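PDB 4Q48: DNA helicase RecQ, which probably couples ATP hydrolysis to duplex DNA unwinding with 3'-5' translocation, here as its catalytic core of helicase, zinc-binding and RQC regions. Local coordinates for residues A238-C243 against E280-E285; E251-L256 against A263-A268; N276-R281 against V288-T293; R306-L311 against G325-D330. All coordinates share one frame; numbering follows the deposited sequence.

Contact 1: residues A238-C243 against E280-E285; sequences AGIVYC and ERFLNE
Ala238 of strand 238-242 meets the ring of Phe282 through its methyl group: CB lies 3.8 Å from Phe282 CE1 and approaches the ring obliquely. Gly239 adds its carbonyl oxygen, with O 3.9 Å from Phe282 CE1, a van der Waals contact with no hydrogen bond behind it. At Ile240 the main branch does the touching. CG1 comes to 3.9 Å from Phe282 CZ and 4.1 Å from Phe282 CE2, and the two side chains cross at about a right angle. The other branch, CG2, sits over one face of the Tyr242 ring, toward its rim, so Ile240 bridges two aromatic side chains. Tyr242 itself turns its hydroxyl to Arg326.

Phe282 reaches all three residues because its CG stands anti to the backbone N (chi1 -166°), carrying the far end of the ring from helix 272-284 to an inner strand of the parallel sheet in the second RecA-like helicase domain. The axes of the strand and helix segments approach to 10.0 Å, their directions differing by 140°, and this single side chain spans the interval. An alanine at Phe282 is likely to open a gap against Ala238 CB and Ile240 CG1, with nothing else from segment 280-285 reaching the strand. Within the helix, Asn284 ND2 donates to Glu280 OE1 at 3.0 Å.

Val290 and Val305 of the sheet also touch Phe282, adding to its apolar surroundings. No hydrogen bond crosses the contact, which implies that cohesion here depends on burial and shape, with little directional restraint.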
loop_
_atom_site.group_PDB
_atom_site.type_symbol
_atom_site.label_atom_id
_atom_site.label_comp_id
_atom_site.label_asym_id
_atom_site.label_seq_id
_atom_site.Cartn_x
_atom_site.Cartn_y
_atom_site.Cartn_z
ATOM N N ALA A 238 -15.006 21.992 0.016
ATOM C CA ALA A 238 -15.131 20.811 0.873
ATOM C C ALA A 238 -13.763 20.207 1.107
ATOM O O ALA A 238 -12.959 20.083 0.185
ATOM C CB ALA A 238 -16.044 19.796 0.282
ATOM N N GLY A 239 -13.488 19.872 2.360
ATOM C CA GLY A 239 -12.244 19.229 2.703
ATOM C C GLY A 239 -12.418 18.329 3.899
ATOM O O GLY A 239 -13.376 18.463 4.653
ATOM N N ILE A 240 -11.473 17.413 4.067
ATOM C CA ILE A 240 -11.394 16.562 5.247
ATOM C C ILE A 240 -10.144 16.905 6.049
ATOM O O ILE A 240 -9.081 17.030 5.478
ATOM C CB ILE A 240 -11.327 15.085 4.882
ATOM C CG1 ILE A 240 -12.446 14.721 3.907
ATOM C CG2 ILE A 240 -11.364 14.246 6.149
ATOM C CD1 ILE A 240 -12.328 13.296 3.314
ATOM N N VAL A 241 -10.284 17.101 7.356
ATOM C CA VAL A 241 -9.145 17.276 8.256
ATOM C C VAL A 241 -9.015 16.082 9.172
ATOM O O VAL A 241 -9.888 15.865 9.999
ATOM C CB VAL A 241 -9.294 18.525 9.135
ATOM C CG1 VAL A 241 -8.125 18.632 10.114
ATOM C CG2 VAL A 241 -9.460 19.768 8.279
ATOM N N TYR A 242 -7.945 15.304 9.051
ATOM C CA TYR A 242 -7.758 14.137 9.922
ATOM C C TYR A 242 -6.989 14.431 11.217
ATOM O O TYR A 242 -5.903 15.012 11.184
ATOM C CB TYR A 242 -7.020 13.065 9.171
ATOM C CG TYR A 242 -7.827 12.404 8.106
ATOM C CD1 TYR A 242 -8.799 11.453 8.424
ATOM C CD2 TYR A 242 -7.588 12.677 6.771
ATOM C CE1 TYR A 242 -9.530 10.812 7.429
ATOM C CE2 TYR A 242 -8.305 12.032 5.774
ATOM C CZ TYR A 242 -9.275 11.115 6.108
ATOM O OH TYR A 242 -9.984 10.504 5.103
ATOM N N CYS A 243 -7.533 14.025 12.356
ATOM C CA CYS A 243 -6.800 14.148 13.626
ATOM C C CYS A 243 -6.675 12.787 14.292
ATOM O O CYS A 243 -7.435 11.862 13.964
ATOM C CB CYS A 243 -7.471 15.142 14.569
ATOM S SG CYS A 243 -7.633 16.800 13.885
ATOM N N GLU A 280 -24.330 12.664 4.986
ATOM C CA GLU A 280 -25.205 13.374 4.046
ATOM C C GLU A 280 -24.861 14.867 3.926
ATOM O O GLU A 280 -24.770 15.386 2.815
ATOM C CB GLU A 280 -26.690 13.220 4.433
ATOM C CG GLU A 280 -27.320 11.836 4.150
ATOM C CD GLU A 280 -26.788 11.153 2.884
ATOM O OE1 GLU A 280 -26.944 11.717 1.779
ATOM O OE2 GLU A 280 -26.225 10.037 2.995
ATOM N N ARG A 281 -24.630 15.558 5.038
ATOM C CA ARG A 281 -24.290 16.975 4.915
ATOM C C ARG A 281 -23.024 17.183 4.073
ATOM O O ARG A 281 -22.936 18.122 3.273
ATOM C CB ARG A 281 -24.121 17.630 6.282
ATOM C CG ARG A 281 -25.412 18.049 6.938
ATOM C CD ARG A 281 -25.170 19.289 7.808
ATOM N NE ARG A 281 -24.648 20.414 7.032
ATOM C CZ ARG A 281 -24.170 21.541 7.567
ATOM N NH1 ARG A 281 -24.138 21.693 8.891
ATOM N NH2 ARG A 281 -23.715 22.521 6.784
ATOM N N PHE A 282 -22.056 16.297 4.250
ATOM C CA PHE A 282 -20.849 16.335 3.451
ATOM C C PHE A 282 -21.178 15.973 2.001
ATOM O O PHE A 282 -20.792 16.682 1.080
ATOM C CB PHE A 282 -19.794 15.385 4.025
ATOM C CG PHE A 282 -18.407 15.601 3.472
ATOM C CD1 PHE A 282 -17.865 16.882 3.386
ATOM C CD2 PHE A 282 -17.629 14.523 3.061
ATOM C CE1 PHE A 282 -16.587 17.081 2.888
ATOM C CE2 PHE A 282 -16.356 14.714 2.564
ATOM C CZ PHE A 282 -15.835 16.001 2.472
ATOM N N LEU A 283 -21.940 14.895 1.814
ATOM C CA LEU A 283 -22.190 14.321 0.491
ATOM C C LEU A 283 -23.045 15.212 -0.408
ATOM O O LEU A 283 -22.879 15.207 -1.630
ATOM C CB LEU A 283 -22.913 12.978 0.620
ATOM C CG LEU A 283 -22.492 11.785 1.482
ATOM C CD1 LEU A 283 -23.520 10.656 1.363
ATOM C CD2 LEU A 283 -21.085 11.281 1.248
ATOM N N ASN A 284 -23.966 15.962 0.201
ATOM C CA ASN A 284 -25.055 16.619 -0.537
ATOM C C ASN A 284 -24.944 18.115 -0.581
ATOM O O ASN A 284 -25.638 18.765 -1.356
ATOM C CB ASN A 284 -26.428 16.312 0.090
ATOM C CG ASN A 284 -26.772 14.847 0.085
ATOM O OD1 ASN A 284 -26.203 14.055 -0.676
ATOM N ND2 ASN A 284 -27.721 14.469 0.943
ATOM N N GLU A 285 -24.100 18.669 0.273
ATOM C CA GLU A 285 -23.966 20.111 0.289
ATOM C C GLU A 285 -22.593 20.532 -0.182
ATOM O O GLU A 285 -21.736 19.701 -0.479
ATOM C CB GLU A 285 -24.238 20.670 1.679
ATOM C CG GLU A 285 -25.598 20.307 2.221
ATOM C CD GLU A 285 -25.828 20.831 3.634
ATOM O OE1 GLU A 285 -25.237 21.879 3.989
ATOM O OE2 GLU A 285 -26.595 20.189 4.385
#

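Contact 2: residues E251-L256 against A263-A268; sequences ETAKWL and ALAYHA
Ala253 and Leu256, one helical turn apart on helix 246-258, carry the apolar contacts to strand 263-266. Leu256 CB lies 3.5 Å from Ala263 CB, and its CD1 reaches the same methyl group at 3.9 Å. With CG anti to the carbonyl carbon (chi1 -82°), the leucine runs past Ala263 and on to Cys291 of the neighbouring strand. The second methyl pair is Ala253 CB with Ala265 CB, 4.0 Å apart.

Contacts between side chain and backbone fill in around these pairs. Ala253 CB rests against the peptide joining Leu264 to Ala265, at 3.9 Å from Ala265 N. In the reverse sense, Ala263 CB touches the helix backbone at Ala253 O, 3.5 Å away.

Hydrogen bonds across the two segments are absent. The nearby polar link comes from Gln257, whose NE2 binds Ala263 O, while Leu264 joins the sheet through backbone bonds to Ile289 and Cys291.

Because the meeting residues are mostly alanines, backbone can come near backbone: the axes approach to 6.9 Å, and Ala253 CA and Ala263 CA are only 5.3 Å apart. The two segments run nearly antiparallel, at 169°. This is the return half of a beta-alpha-beta crossover, in which helix 246-258 links strand 238-242 to the edge strand 263-266 of the parallel sheet in the second RecA-like helicase domain.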
loop_
_atom_site.group_PDB
_atom_site.type_symbol
_atom_site.label_atom_id
_atom_site.label_comp_id
_atom_site.label_asym_id
_atom_site.label_seq_id
_atom_site.Cartn_x
_atom_site.Cartn_y
_atom_site.Cartn_z
ATOM N N GLU A 251 -12.638 19.176 19.321
ATOM C CA GLU A 251 -12.181 20.522 19.624
ATOM C C GLU A 251 -11.793 21.305 18.394
ATOM O O GLU A 251 -12.108 22.486 18.291
ATOM C CB GLU A 251 -11.030 20.481 20.623
ATOM C CG GLU A 251 -11.511 20.108 22.026
ATOM C CD GLU A 251 -10.380 19.937 23.007
ATOM O OE1 GLU A 251 -9.502 19.088 22.750
ATOM O OE2 GLU A 251 -10.380 20.643 24.041
ATOM N N THR A 252 -11.110 20.643 17.465
ATOM C CA THR A 252 -10.776 21.248 16.172
ATOM C C THR A 252 -12.052 21.621 15.405
ATOM O O THR A 252 -12.173 22.739 14.885
ATOM C CB THR A 252 -9.924 20.279 15.306
ATOM O OG1 THR A 252 -8.747 19.903 16.036
ATOM C CG2 THR A 252 -9.538 20.910 13.970
ATOM N N ALA A 253 -13.015 20.694 15.384
ATOM C CA ALA A 253 -14.273 20.917 14.694
ATOM C C ALA A 253 -14.960 22.158 15.244
ATOM O O ALA A 253 -15.515 22.929 14.474
ATOM C CB ALA A 253 -15.204 19.690 14.811
ATOM N N LYS A 254 -14.931 22.393 16.553
ATOM C CA LYS A 254 -15.659 23.580 16.999
ATOM C C LYS A 254 -14.758 24.817 16.971
ATOM O O LYS A 254 -15.248 25.950 16.900
ATOM C CB LYS A 254 -16.317 23.406 18.372
ATOM C CG LYS A 254 -17.788 23.905 18.270
ATOM C CD LYS A 254 -18.541 24.127 19.582
ATOM C CE LYS A 254 -19.615 25.238 19.442
ATOM N NZ LYS A 254 -20.029 25.522 18.022
ATOM N N TRP A 255 -13.449 24.606 16.984
ATOM C CA TRP A 255 -12.530 25.720 16.780
ATOM C C TRP A 255 -12.730 26.261 15.374
ATOM O O TRP A 255 -12.684 27.468 15.137
ATOM C CB TRP A 255 -11.077 25.284 17.000
ATOM C CG TRP A 255 -10.097 26.386 16.857
ATOM C CD1 TRP A 255 -9.707 27.271 17.812
ATOM C CD2 TRP A 255 -9.343 26.699 15.688
ATOM N NE1 TRP A 255 -8.772 28.145 17.304
ATOM C CE2 TRP A 255 -8.529 27.810 15.999
ATOM C CE3 TRP A 255 -9.277 26.151 14.405
ATOM C CZ2 TRP A 255 -7.661 28.380 15.073
ATOM C CZ3 TRP A 255 -8.420 26.723 13.484
ATOM C CH2 TRP A 255 -7.628 27.827 13.823
ATOM N N LEU A 256 -12.958 25.358 14.433
ATOM C CA LEU A 256 -13.180 25.781 13.068
ATOM C C LEU A 256 -14.512 26.523 12.936
ATOM O O LEU A 256 -14.561 27.620 12.359
ATOM C CB LEU A 256 -13.128 24.586 12.121
ATOM C CG LEU A 256 -11.711 24.170 11.729
ATOM C CD1 LEU A 256 -11.752 22.925 10.837
ATOM C CD2 LEU A 256 -10.967 25.313 11.055
ATOM N N ALA A 263 -17.563 23.376 9.948
ATOM C CA ALA A 263 -16.910 22.111 10.277
ATOM C C ALA A 263 -17.801 21.168 11.085
ATOM O O ALA A 263 -18.616 21.602 11.888
ATOM C CB ALA A 263 -15.645 22.378 11.030
ATOM N N LEU A 264 -17.642 19.867 10.850
ATOM C CA LEU A 264 -18.377 18.859 11.604
ATOM C C LEU A 264 -17.448 17.788 12.145
ATOM O O LEU A 264 -16.447 17.453 11.510
ATOM C CB LEU A 264 -19.448 18.194 10.736
ATOM C CG LEU A 264 -20.408 19.039 9.896
ATOM C CD1 LEU A 264 -21.350 18.126 9.119
ATOM C CD2 LEU A 264 -21.174 20.022 10.754
ATOM N N ALA A 265 -17.806 17.214 13.290
ATOM C CA ALA A 265 -17.024 16.125 13.844
ATOM C C ALA A 265 -17.567 14.796 13.316
ATOM O O ALA A 265 -18.766 14.669 13.064
ATOM C CB ALA A 265 -17.050 16.160 15.368
ATOM N N TYR A 266 -16.676 13.820 13.153
ATOM C CA TYR A 266 -17.004 12.498 12.613
ATOM C C TYR A 266 -16.007 11.503 13.204
ATOM O O TYR A 266 -14.839 11.455 12.782
ATOM C CB TYR A 266 -16.940 12.510 11.090
ATOM C CG TYR A 266 -17.413 11.276 10.341
ATOM C CD1 TYR A 266 -18.759 10.975 10.224
ATOM C CD2 TYR A 266 -16.504 10.452 9.678
ATOM C CE1 TYR A 266 -19.187 9.873 9.501
ATOM C CE2 TYR A 266 -16.916 9.348 8.957
ATOM C CZ TYR A 266 -18.264 9.058 8.874
ATOM O OH TYR A 266 -18.686 7.951 8.160
ATOM N N HIS A 267 -16.455 10.733 14.194
ATOM C CA HIS A 267 -15.588 9.780 14.885
ATOM C C HIS A 267 -16.352 8.535 15.336
ATOM O O HIS A 267 -17.587 8.513 15.338
ATOM C CB HIS A 267 -14.899 10.494 16.070
ATOM C CG HIS A 267 -15.851 11.120 17.038
ATOM N ND1 HIS A 267 -16.618 10.390 17.916
ATOM C CD2 HIS A 267 -16.249 12.408 17.177
ATOM C CE1 HIS A 267 -17.387 11.206 18.614
ATOM N NE2 HIS A 267 -17.189 12.436 18.175
ATOM N N ALA A 268 -15.606 7.517 15.757
ATOM C CA ALA A 268 -16.166 6.214 16.099
ATOM C C ALA A 268 -17.204 6.353 17.209
ATOM O O ALA A 268 -18.045 5.476 17.427
ATOM C CB ALA A 268 -15.047 5.246 16.519
#

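Contact 3: residues N276-R281 against V288-T293; sequences NNVQER and VIVCAT
Val278 and Val290 form the apolar, fully buried part of this contact, methyl against methyl: Val278 CG1 lies 4.1 Å from Val290 CG2, and the two side chains cross obliquely. In Val278, CG1 is the branch anti to the backbone N (chi1 170°), while in Val290 the contacting CG2 stands anti to the carbonyl carbon. Tyr266 of strand 263-266 touches both valines and Phe282 packs on Val290, adding apolar neighbours to the pair.

Toward the other end only Arg281 is partly exposed. Val288, itself buried, points at the helix, its CG2 being 4.0 Å from Arg281 O, and the arginine side chain crosses it at about a right angle. Arg281 NH2 is modelled 3.6 Å from Val288 CG2, oblique to the guanidinium, but the placement of that nitrogen is uncertain. The arginine chain bends at chi2 and chi3, and Asp262 is its main charged partner, Glu285 a second.

No hydrogen bond joins the two segments. Helix 272-284 is thus held to the strand that follows it, in this beta-alpha-beta unit, by valine methyls, with Val288 lying against Arg281 O and its contact to the guanidinium less certain.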
loop_
_atom_site.group_PDB
_atom_site.type_symbol
_atom_site.label_atom_id
_atom_site.label_comp_id
_atom_site.label_asym_id
_atom_site.label_seq_id
_atom_site.Cartn_x
_atom_site.Cartn_y
_atom_site.Cartn_z
ATOM N N ASN A 276 -24.582 9.251 10.150
ATOM C CA ASN A 276 -25.204 9.100 8.861
ATOM C C ASN A 276 -25.599 10.509 8.420
ATOM O O ASN A 276 -25.513 10.845 7.239
ATOM C CB ASN A 276 -26.399 8.145 8.963
ATOM C CG ASN A 276 -26.676 7.397 7.669
ATOM O OD1 ASN A 276 -25.757 7.085 6.901
ATOM N ND2 ASN A 276 -27.946 7.075 7.436
ATOM N N ASN A 277 -25.993 11.333 9.393
ATOM C CA ASN A 277 -26.329 12.744 9.175
ATOM C C ASN A 277 -25.131 13.561 8.678
ATOM O O ASN A 277 -25.269 14.408 7.791
ATOM C CB ASN A 277 -26.886 13.338 10.485
ATOM C CG ASN A 277 -27.112 14.852 10.435
ATOM O OD1 ASN A 277 -26.161 15.643 10.363
ATOM N ND2 ASN A 277 -28.375 15.260 10.538
ATOM N N VAL A 278 -23.956 13.301 9.248
ATOM C CA VAL A 278 -22.741 14.003 8.843
ATOM C C VAL A 278 -22.350 13.579 7.445
ATOM O O VAL A 278 -21.985 14.421 6.633
ATOM C CB VAL A 278 -21.565 13.769 9.808
ATOM C CG1 VAL A 278 -20.276 14.323 9.218
ATOM C CG2 VAL A 278 -21.848 14.433 11.140
ATOM N N GLN A 279 -22.434 12.285 7.153
ATOM C CA GLN A 279 -22.165 11.852 5.793
ATOM C C GLN A 279 -23.012 12.640 4.798
ATOM O O GLN A 279 -22.464 13.275 3.913
ATOM C CB GLN A 279 -22.437 10.359 5.606
ATOM C CG GLN A 279 -21.525 9.419 6.350
ATOM C CD GLN A 279 -21.527 8.046 5.704
ATOM O OE1 GLN A 279 -21.761 7.923 4.500
ATOM N NE2 GLN A 279 -21.276 7.007 6.498
ATOM N N GLU A 280 -24.330 12.664 4.986
ATOM C CA GLU A 280 -25.205 13.374 4.046
ATOM C C GLU A 280 -24.861 14.867 3.926
ATOM O O GLU A 280 -24.770 15.386 2.815
ATOM C CB GLU A 280 -26.690 13.220 4.433
ATOM C CG GLU A 280 -27.320 11.836 4.150
ATOM C CD GLU A 280 -26.788 11.153 2.884
ATOM O OE1 GLU A 280 -26.944 11.717 1.779
ATOM O OE2 GLU A 280 -26.225 10.037 2.995
ATOM N N ARG A 281 -24.630 15.558 5.038
ATOM C CA ARG A 281 -24.290 16.975 4.915
ATOM C C ARG A 281 -23.024 17.183 4.073
ATOM O O ARG A 281 -22.936 18.122 3.273
ATOM C CB ARG A 281 -24.121 17.630 6.282
ATOM C CG ARG A 281 -25.412 18.049 6.938
ATOM C CD ARG A 281 -25.170 19.289 7.808
ATOM N NE ARG A 281 -24.648 20.414 7.032
ATOM C CZ ARG A 281 -24.170 21.541 7.567
ATOM N NH1 ARG A 281 -24.138 21.693 8.891
ATOM N NH2 ARG A 281 -23.715 22.521 6.784
ATOM N N VAL A 288 -18.662 22.068 2.886
ATOM C CA VAL A 288 -18.570 21.490 4.228
ATOM C C VAL A 288 -17.208 20.794 4.526
ATOM O O VAL A 288 -16.690 20.041 3.709
ATOM C CB VAL A 288 -19.727 20.500 4.476
ATOM C CG1 VAL A 288 -19.389 19.488 5.576
ATOM C CG2 VAL A 288 -21.017 21.265 4.785
ATOM N N ILE A 289 -16.605 21.093 5.673
ATOM C CA ILE A 289 -15.383 20.410 6.110
ATOM C C ILE A 289 -15.615 19.391 7.223
ATOM O O ILE A 289 -16.129 19.746 8.280
ATOM C CB ILE A 289 -14.351 21.402 6.632
ATOM C CG1 ILE A 289 -13.893 22.334 5.505
ATOM C CG2 ILE A 289 -13.198 20.655 7.253
ATOM C CD1 ILE A 289 -12.902 23.356 5.941
ATOM N N VAL A 290 -15.215 18.139 7.009
ATOM C CA VAL A 290 -15.397 17.110 8.035
ATOM C C VAL A 290 -14.086 16.883 8.800
ATOM O O VAL A 290 -13.011 16.842 8.195
ATOM C CB VAL A 290 -15.861 15.752 7.421
ATOM C CG1 VAL A 290 -15.772 14.628 8.441
ATOM C CG2 VAL A 290 -17.274 15.840 6.876
ATOM N N CYS A 291 -14.155 16.788 10.127
ATOM C CA CYS A 291 -12.992 16.364 10.907
ATOM C C CYS A 291 -13.177 14.951 11.429
ATOM O O CYS A 291 -14.170 14.664 12.110
ATOM C CB CYS A 291 -12.714 17.301 12.078
ATOM S SG CYS A 291 -12.461 18.988 11.633
ATOM N N ALA A 292 -12.205 14.086 11.136
ATOM C CA ALA A 292 -12.308 12.657 11.440
ATOM C C ALA A 292 -10.966 12.056 11.893
ATOM O O ALA A 292 -9.913 12.662 11.698
ATOM C CB ALA A 292 -12.844 11.908 10.226
ATOM N N THR A 293 -11.005 10.848 12.458
ATOM C CA THR A 293 -9.796 10.175 12.952
ATOM C C THR A 293 -9.226 9.227 11.906
ATOM O O THR A 293 -8.042 9.306 11.570
ATOM C CB THR A 293 -10.070 9.379 14.250
ATOM O OG1 THR A 293 -11.316 8.683 14.128
ATOM C CG2 THR A 293 -10.147 10.313 15.439
#

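Contact 4: residues R306-L311 against G325-D330; sequences RFVAHL and GRAGRD
Asp330 OD1 has two partners: Arg306 NH1 reaches it across the contact in a weak hydrogen bond of 3.4 Å, and the backbone N of Leu332 binds it from the same loop. The other carboxylate oxygen, OD2, faces Arg306 NH2 in a salt bridge. That separation is modelled implausibly short, so its length is doubtful. The carboxylate meets the guanidinium at its edge, with the two planes turned 40° from each other. Arg306 starts out pointing away from the loop, and bends at chi2 (-47°) and chi3 bring its end back. Ser334 OG is a further, weak partner of NH1.

Segment 325-330 holds the sequence GRAGRD, which belongs to motif VI of superfamily 2 helicases. In relatives this motif faces the cleft between the two RecA-like domains and takes part in ATP hydrolysis, and the loop probably has that place here too. Strand 305-310, against which it lies, is an inner strand of the second domain's parallel sheet.

Gly328 passes near the arginine, its CA 3.9 Å from Arg306 NH1 and close to the guanidinium plane; its positive phi (56°) suits a glycine. The apolar portion is a single pair, Val308 CG2 against Ala327 CB at 4.1 Å. Within the loop, Arg329 NE gives a weak bond to Gly325 O, 2.9 Å away, an oxygen that Arg209 NH1 also binds. Asn211 ND2 bonds to Gly328 O, a second tie between this loop and the chain just ahead of strand 212-218.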
loop_
_atom_site.group_PDB
_atom_site.type_symbol
_atom_site.label_atom_id
_atom_site.label_comp_id
_atom_site.label_asym_id
_atom_site.label_seq_id
_atom_site.Cartn_x
_atom_site.Cartn_y
_atom_site.Cartn_z
ATOM N N ARG A 306 -11.625 19.125 -2.073
ATOM C CA ARG A 306 -10.560 20.004 -2.521
ATOM C C ARG A 306 -9.262 19.896 -1.719
ATOM O O ARG A 306 -8.202 20.252 -2.224
ATOM C CB ARG A 306 -11.067 21.447 -2.491
ATOM C CG ARG A 306 -11.675 21.849 -3.789
ATOM C CD ARG A 306 -10.766 21.449 -4.914
ATOM N NE ARG A 306 -11.538 21.111 -6.085
ATOM C CZ ARG A 306 -11.755 19.874 -6.505
ATOM N NH1 ARG A 306 -11.176 18.858 -5.921
ATOM N NH2 ARG A 306 -12.497 19.665 -7.571
ATOM N N PHE A 307 -9.336 19.432 -0.475
ATOM C CA PHE A 307 -8.120 19.170 0.278
ATOM C C PHE A 307 -8.265 18.081 1.343
ATOM O O PHE A 307 -9.373 17.807 1.848
ATOM C CB PHE A 307 -7.610 20.453 0.931
ATOM C CG PHE A 307 -8.459 20.966 2.085
ATOM C CD1 PHE A 307 -9.466 21.898 1.869
ATOM C CD2 PHE A 307 -8.185 20.589 3.389
ATOM C CE1 PHE A 307 -10.200 22.401 2.917
ATOM C CE2 PHE A 307 -8.928 21.098 4.450
ATOM C CZ PHE A 307 -9.934 22.005 4.206
ATOM N N VAL A 308 -7.137 17.445 1.654
ATOM C CA VAL A 308 -7.044 16.615 2.837
ATOM C C VAL A 308 -5.887 17.089 3.693
ATOM O O VAL A 308 -4.730 17.098 3.257
ATOM C CB VAL A 308 -6.883 15.140 2.508
ATOM C CG1 VAL A 308 -6.426 14.399 3.731
ATOM C CG2 VAL A 308 -8.213 14.581 2.072
ATOM N N ALA A 309 -6.221 17.454 4.927
ATOM C CA ALA A 309 -5.263 17.951 5.893
ATOM C C ALA A 309 -4.936 16.912 6.948
ATOM O O ALA A 309 -5.836 16.339 7.560
ATOM C CB ALA A 309 -5.800 19.211 6.559
ATOM N N HIS A 310 -3.643 16.711 7.208
ATOM C CA HIS A 310 -3.241 15.855 8.316
ATOM C C HIS A 310 -2.599 16.700 9.410
ATOM O O HIS A 310 -1.574 17.346 9.186
ATOM C CB HIS A 310 -2.293 14.760 7.832
ATOM C CG HIS A 310 -2.995 13.585 7.218
ATOM N ND1 HIS A 310 -3.206 13.467 5.858
ATOM C CD2 HIS A 310 -3.543 12.481 7.783
ATOM C CE1 HIS A 310 -3.847 12.336 5.617
ATOM N NE2 HIS A 310 -4.057 11.718 6.767
ATOM N N LEU A 311 -3.205 16.695 10.597
ATOM C CA LEU A 311 -2.717 17.534 11.681
ATOM C C LEU A 311 -1.932 16.669 12.657
ATOM O O LEU A 311 -1.390 17.151 13.662
ATOM C CB LEU A 311 -3.890 18.219 12.372
ATOM C CG LEU A 311 -4.348 19.490 11.661
ATOM C CD1 LEU A 311 -5.616 20.048 12.295
ATOM C CD2 LEU A 311 -3.262 20.531 11.632
ATOM N N GLY A 325 -6.082 10.102 -0.598
ATOM C CA GLY A 325 -6.687 9.672 -1.837
ATOM C C GLY A 325 -8.155 9.980 -1.946
ATOM O O GLY A 325 -8.739 9.825 -3.004
ATOM N N ARG A 326 -8.768 10.419 -0.858
ATOM C CA ARG A 326 -10.184 10.764 -0.899
ATOM C C ARG A 326 -10.396 12.114 -1.513
ATOM O O ARG A 326 -11.529 12.572 -1.671
ATOM C CB ARG A 326 -10.798 10.751 0.497
ATOM C CG ARG A 326 -10.830 9.407 1.134
ATOM C CD ARG A 326 -11.874 9.349 2.184
ATOM N NE ARG A 326 -12.280 7.980 2.465
ATOM C CZ ARG A 326 -11.712 7.231 3.398
ATOM N NH1 ARG A 326 -10.711 7.734 4.114
ATOM N NH2 ARG A 326 -12.144 5.992 3.618
ATOM N N ALA A 327 -9.300 12.732 -1.909
ATOM C CA ALA A 327 -9.344 14.060 -2.453
ATOM C C ALA A 327 -9.375 13.973 -3.954
ATOM O O ALA A 327 -8.998 12.960 -4.508
ATOM C CB ALA A 327 -8.151 14.863 -1.984
ATOM N N GLY A 328 -9.918 15.007 -4.588
ATOM C CA GLY A 328 -9.850 15.178 -6.015
ATOM C C GLY A 328 -10.395 14.037 -6.839
ATOM O O GLY A 328 -9.826 13.693 -7.868
ATOM N N ARG A 329 -11.520 13.474 -6.426
ATOM C CA ARG A 329 -12.064 12.331 -7.140
ATOM C C ARG A 329 -12.850 12.831 -8.337
ATOM O O ARG A 329 -13.469 12.050 -9.057
ATOM C CB ARG A 329 -12.916 11.446 -6.224
ATOM C CG ARG A 329 -12.073 10.711 -5.196
ATOM C CD ARG A 329 -11.543 9.377 -5.671
ATOM N NE ARG A 329 -10.932 8.663 -4.547
ATOM C CZ ARG A 329 -10.641 7.365 -4.529
ATOM N NH1 ARG A 329 -10.946 6.603 -5.569
ATOM N NH2 ARG A 329 -10.076 6.828 -3.448
ATOM N N ASP A 330 -12.842 14.147 -8.533
ATOM C CA ASP A 330 -13.444 14.719 -9.731
ATOM C C ASP A 330 -12.379 15.097 -10.771
ATOM O O ASP A 330 -12.679 15.769 -11.756
ATOM C CB ASP A 330 -14.272 15.942 -9.373
ATOM C CG ASP A 330 -13.438 17.046 -8.696
ATOM O OD1 ASP A 330 -12.212 16.846 -8.439
ATOM O OD2 ASP A 330 -14.028 18.118 -8.421
#

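Overall arrangement
All four contacts belong to the second RecA-like domain and reach one parallel sheet. Contacts 1 and 3 share helix 272-284, and their centres lie about 5 Å apart; their strands are neighbours, with Val241 N 2.9 Å from Val290 O. Contact 2 is nested along the chain inside the loop closed by contact 1 and adds the edge strand, Leu264 O lying 2.8 Å from Cys291 N of contact 3. Contact 4 extends the sheet the other way, through Ala238 O and Arg306 N at 2.8 Å. Its centre is about 17 Å from that of contact 2. None lies at the annotated ADP or zinc sites.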